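Local structure of fusion protein of Nuclear RNA export factor 2 and Protein panoramix (Drosophila melanogaster, 6IEW) at residues 24-27 with 28-32; 51-54 with 55-59. The protein acts in a complex with Panoramix, Piwi and Nxt1 in cotranscriptional transposon silencing in the ovary, and is represented by its UBA-type (TAP-C) domain fused to part of Panoramix. One frame throughout, in Å; residues are numbered along the deposited sequence.

Contact 1 (24-27 with 28-32)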
loop_
_atom_site.group_PDB
_atom_site.type_symbol
_atom_site.label_atom_id
_atom_site.label_comp_id
_atom_site.label_asym_id
_atom_site.label_seq_id
_atom_site.Cartn_x
_atom_site.Cartn_y
_atom_site.Cartn_z
ATOM N N THR A 24 9.496 -2.974 -4.119
ATOM C CA THR A 24 10.496 -2.704 -3.088
ATOM C C THR A 24 9.855 -2.129 -1.831
ATOM O O THR A 24 10.184 -2.539 -0.708
ATOM C CB THR A 24 11.538 -1.731 -3.634
ATOM O OG1 THR A 24 11.967 -2.174 -4.923
ATOM C CG2 THR A 24 12.736 -1.651 -2.700
ATOM N N TRP A 25 8.946 -1.165 -1.995
ATOM C CA TRP A 25 8.311 -0.586 -0.818
ATOM C C TRP A 25 7.131 -1.410 -0.330
ATOM O O TRP A 25 6.783 -1.336 0.854
ATOM C CB TRP A 25 7.945 0.884 -1.042
ATOM C CG TRP A 25 9.032 1.773 -0.547
ATOM C CD1 TRP A 25 9.119 2.358 0.684
ATOM C CD2 TRP A 25 10.226 2.129 -1.248
ATOM N NE1 TRP A 25 10.288 3.074 0.784
ATOM C CE2 TRP A 25 10.986 2.947 -0.389
ATOM C CE3 TRP A 25 10.722 1.843 -2.523
ATOM C CZ2 TRP A 25 12.210 3.486 -0.767
ATOM C CZ3 TRP A 25 11.941 2.375 -2.896
ATOM C CH2 TRP A 25 12.672 3.187 -2.021
ATOM N N VAL A 26 6.516 -2.197 -1.216
ATOM C CA VAL A 26 5.497 -3.150 -0.784
ATOM C C VAL A 26 6.085 -4.122 0.230
ATOM O O VAL A 26 5.523 -4.337 1.310
ATOM C CB VAL A 26 4.896 -3.874 -2.001
ATOM C CG1 VAL A 26 3.960 -4.990 -1.558
ATOM C CG2 VAL A 26 4.176 -2.882 -2.897
ATOM N N THR A 27 7.245 -4.703 -0.088
ATOM C CA THR A 27 7.897 -5.616 0.845
ATOM C C THR A 27 8.220 -4.921 2.160
ATOM O O THR A 27 7.939 -5.447 3.241
ATOM C CB THR A 27 9.181 -6.162 0.226
ATOM O OG1 THR A 27 8.873 -6.880 -0.972
ATOM C CG2 THR A 27 9.902 -7.087 1.205
ATOM N N SER A 28 8.808 -3.725 2.081
ATOM C CA SER A 28 9.224 -3.009 3.282
ATOM C C SER A 28 8.046 -2.749 4.216
ATOM O O SER A 28 8.106 -3.042 5.415
ATOM C CB SER A 28 9.889 -1.692 2.875
ATOM O OG SER A 28 10.153 -0.885 4.006
ATOM N N ILE A 29 6.954 -2.213 3.674
ATOM C CA ILE A 29 5.838 -1.798 4.516
ATOM C C ILE A 29 5.047 -2.999 5.017
ATOM O O ILE A 29 4.684 -3.068 6.198
ATOM C CB ILE A 29 4.961 -0.784 3.766
ATOM C CG1 ILE A 29 5.770 0.484 3.474
ATOM C CG2 ILE A 29 3.705 -0.456 4.574
ATOM C CD1 ILE A 29 5.089 1.445 2.521
ATOM N N VAL A 30 4.770 -3.964 4.137
ATOM C CA VAL A 30 3.980 -5.127 4.536
ATOM C C VAL A 30 4.711 -5.935 5.601
ATOM O O VAL A 30 4.109 -6.381 6.587
ATOM C CB VAL A 30 3.611 -5.971 3.302
ATOM C CG1 VAL A 30 3.067 -7.339 3.709
ATOM C CG2 VAL A 30 2.597 -5.224 2.445
ATOM N N GLU A 31 6.020 -6.132 5.430
ATOM C CA GLU A 31 6.774 -6.884 6.429
ATOM C C GLU A 31 6.847 -6.132 7.753
ATOM O O GLU A 31 6.729 -6.740 8.823
ATOM C CB GLU A 31 8.169 -7.237 5.905
ATOM C CG GLU A 31 8.143 -8.277 4.798
ATOM C CD GLU A 31 9.522 -8.802 4.429
ATOM O OE1 GLU A 31 10.534 -8.200 4.847
ATOM O OE2 GLU A 31 9.587 -9.828 3.721
ATOM N N GLU A 32 7.029 -4.809 7.704
ATOM C CA GLU A 32 7.089 -4.035 8.940
ATOM C C GLU A 32 5.761 -4.067 9.685
ATOM O O GLU A 32 5.741 -4.001 10.921
ATOM C CB GLU A 32 7.527 -2.599 8.643
ATOM C CG GLU A 32 7.766 -1.742 9.886
ATOM C CD GLU A 32 8.221 -0.330 9.553
ATOM O OE1 GLU A 32 8.888 -0.143 8.513
ATOM O OE2 GLU A 32 7.905 0.593 10.332
#
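Val-26 and Val-30, one helical turn apart in the Nxf2 part of the fusion, meet through single methyl groups, CG1 of Val-26 and CG2 of Val-30 standing 4.2 Å apart. With CG1 of Val-30 anti to its backbone N (chi1 167°), CG2 falls beside that nitrogen. There it comes within 3.3 Å of Val-26 O, which also accepts the backbone bond from Val-30 N at 2.9 Å. Ile-29 repeats the pattern: its CG1 lies 3.3 Å from Trp-25 O, the acceptor for Ile-29 N. On this face of helix 23-32 the branched side chains therefore pack over the carbonyls of the preceding turn. Beyond them, Phe-15 of helix 4-19 touches both Ile-29 and Val-30, and Leu-43 of helix 37-49 touches Ile-29, placing the buried side within the three-helix UBA bundle.

The other flank differs in exposure, not in closeness: Glu-31 is exposed and Thr-27 partly so, yet CG of Glu-31 comes to 3.2 Å from Thr-27 O, as near as Val-30 comes to Val-26 O. Thr-27 and Glu-31 run side by side in the same direction, CG2 of Thr-27 lying alongside the carboxylate carbon CD of Glu-31 at 3.7 Å. The threonine turns its methyl, not its hydroxyl, to this neighbour: OG1 sits beside the backbone N (chi1 -61°) and bonds back to Ser-23 O. Beneath the pair, Glu-31 N bonds to Thr-27 O at 3.0 Å; the bond from Ser-28 N to Thr-24 O is weak.

One repeating kind of bond thus holds the main chain beneath an apolar inner face and a polar outer one. There the chemistry implies that the side chains of Thr-27 and Glu-31 meet by van der Waals contact, through a methyl and the carboxylate carbon.

Contact 2 (51-54 with 55-59)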
loop_
_atom_site.group_PDB
_atom_site.type_symbol
_atom_site.label_atom_id
_atom_site.label_comp_id
_atom_site.label_asym_id
_atom_site.label_seq_id
_atom_site.Cartn_x
_atom_site.Cartn_y
_atom_site.Cartn_z
ATOM N N HIS A 51 7.565 11.933 5.257
ATOM C CA HIS A 51 8.542 12.091 4.176
ATOM C C HIS A 51 9.493 10.906 4.068
ATOM O O HIS A 51 10.667 11.062 3.722
ATOM C CB HIS A 51 9.282 13.430 4.255
ATOM C CG HIS A 51 8.372 14.606 4.127
ATOM N ND1 HIS A 51 7.589 14.815 3.013
ATOM C CD2 HIS A 51 8.102 15.625 4.976
ATOM C CE1 HIS A 51 6.882 15.919 3.177
ATOM N NE2 HIS A 51 7.172 16.427 4.361
ATOM N N GLU A 52 8.983 9.706 4.345
ATOM C CA GLU A 52 9.772 8.487 4.253
ATOM C C GLU A 52 9.454 7.655 3.017
ATOM O O GLU A 52 10.041 6.584 2.842
ATOM C CB GLU A 52 9.611 7.649 5.527
ATOM C CG GLU A 52 10.338 8.243 6.729
ATOM C CD GLU A 52 9.852 7.685 8.051
ATOM O OE1 GLU A 52 8.988 6.783 8.041
ATOM O OE2 GLU A 52 10.333 8.155 9.105
ATOM N N ILE A 53 8.556 8.124 2.153
ATOM C CA ILE A 53 8.234 7.429 0.906
ATOM C C ILE A 53 8.783 8.243 -0.260
ATOM O O ILE A 53 8.204 9.279 -0.621
ATOM C CB ILE A 53 6.722 7.206 0.755
ATOM C CG1 ILE A 53 6.146 6.490 1.981
ATOM C CG2 ILE A 53 6.430 6.404 -0.515
ATOM C CD1 ILE A 53 6.623 5.055 2.146
ATOM N N PRO A 54 9.883 7.822 -0.879
ATOM C CA PRO A 54 10.435 8.587 -2.001
ATOM C C PRO A 54 9.467 8.645 -3.175
ATOM O O PRO A 54 8.618 7.769 -3.349
ATOM C CB PRO A 54 11.696 7.800 -2.382
ATOM C CG PRO A 54 12.037 7.005 -1.156
ATOM C CD PRO A 54 10.723 6.661 -0.532
ATOM N N ASP A 55 9.614 9.696 -3.988
ATOM C CA ASP A 55 8.869 9.788 -5.240
ATOM C C ASP A 55 8.995 8.506 -6.056
ATOM O O ASP A 55 8.011 8.023 -6.628
ATOM C CB ASP A 55 9.388 10.957 -6.079
ATOM C CG ASP A 55 8.800 12.295 -5.678
ATOM O OD1 ASP A 55 8.087 12.376 -4.657
ATOM O OD2 ASP A 55 9.054 13.279 -6.406
ATOM N N LEU A 56 10.201 7.937 -6.126
ATOM C CA LEU A 56 10.417 6.771 -6.973
ATOM C C LEU A 56 9.709 5.522 -6.464
ATOM O O LEU A 56 9.677 4.516 -7.181
ATOM C CB LEU A 56 11.917 6.500 -7.179
ATOM C CG LEU A 56 12.858 6.208 -6.003
ATOM C CD1 LEU A 56 12.642 4.823 -5.398
ATOM C CD2 LEU A 56 14.300 6.342 -6.469
ATOM N N ALA A 57 9.161 5.552 -5.248
ATOM C CA ALA A 57 8.418 4.399 -4.760
ATOM C C ALA A 57 7.083 4.223 -5.461
ATOM O O ALA A 57 6.475 3.160 -5.325
ATOM C CB ALA A 57 8.207 4.506 -3.250
ATOM N N PHE A 58 6.619 5.218 -6.210
ATOM C CA PHE A 58 5.309 5.151 -6.843
ATOM C C PHE A 58 5.446 4.612 -8.258
ATOM O O PHE A 58 6.196 5.162 -9.074
ATOM C CB PHE A 58 4.634 6.521 -6.805
ATOM C CG PHE A 58 4.325 6.972 -5.412
ATOM C CD1 PHE A 58 3.198 6.498 -4.760
ATOM C CD2 PHE A 58 5.181 7.822 -4.735
ATOM C CE1 PHE A 58 2.920 6.885 -3.466
ATOM C CE2 PHE A 58 4.905 8.213 -3.439
ATOM C CZ PHE A 58 3.772 7.742 -2.807
ATOM N N ALA A 59 4.733 3.525 -8.532
ATOM C CA ALA A 59 4.796 2.866 -9.823
ATOM C C ALA A 59 4.172 3.733 -10.907
ATOM O O ALA A 59 3.333 4.603 -10.649
ATOM C CB ALA A 59 4.063 1.525 -9.763
#
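Phe-58 folds back over the chain that precedes it and reaches Ile-53 with the end of its ring. Its CB begins 3.7 Å from Asp-55 O, and CG stands anti to the carbonyl carbon (chi1 -65°), which turns the ring back along the incoming chain. Asp-55 O lies in the ring plane at its edge, 3.4 Å from CD2, and this oxygen also accepts the backbone bond from Phe-58 N. That same CD2, and CE2 after it, pass Pro-54 O, CD2 at 3.7 Å, with the oxygen placed obliquely to the ring. At the far end CE2 and CZ both meet the CG2 methyl of Ile-53, CZ at 3.8 Å, and the two side chains cross at about a right angle.

The Ile-53 methyl serves a second neighbour, Ala-57 CB, also at 3.8 Å, and is thus shared by ring and alanine. These groups gather around the short 3-10 turn 55-57, which comes after helix 37-49 and an intervening loop in the TAP-C form of the UBA fold. Ala-57 N bonds to Pro-54 O at 3.0 Å, from well above the carbonyl plane, 60° out of it. Further backbone bonds between Ala-57 and Ile-22 and between Ala-59 and Gly-20 tie the segment to the connection between helices 4-19 and 23-32.

Within the turn, Leu-56 takes the less usual rotamer with CG between its backbone N and carbonyl carbon (chi1 60°), and CG comes to 4.1 Å from Pro-54 CB. Both residues, together with Ala-57, pack on Trp-25. On the polar side, Asp-55 OD1 forms a salt bridge with Arg-74, which lies in the Panoramix part of the engineered fusion and also bonds to Ile-53 O; Phe-58 touches Ala-77 of the same helix.

In the fold
Contacts 1 and 2 both belong to the Nxf2 domain, follow one another along the chain and meet directly, although their centres lie about 12 Å apart: CZ2 of Trp-25 comes to 3.5 Å from CD of Pro-54, while CD1 of Ile-29 reaches CD1 of Ile-53 at 3.9 Å. Each is partly buried, with three buried residues apiece. Their chemistry follows their place. Within helix 23-32, contact 1 repeats i to i+4 backbone bonds and sends its apolar face to helices 4-19 and 37-49. The loop of contact 2 has one backbone bond between its segments and depends more on apolar side-chain packing. The 51-59 segment also touches the fused Panoramix helix 70-93.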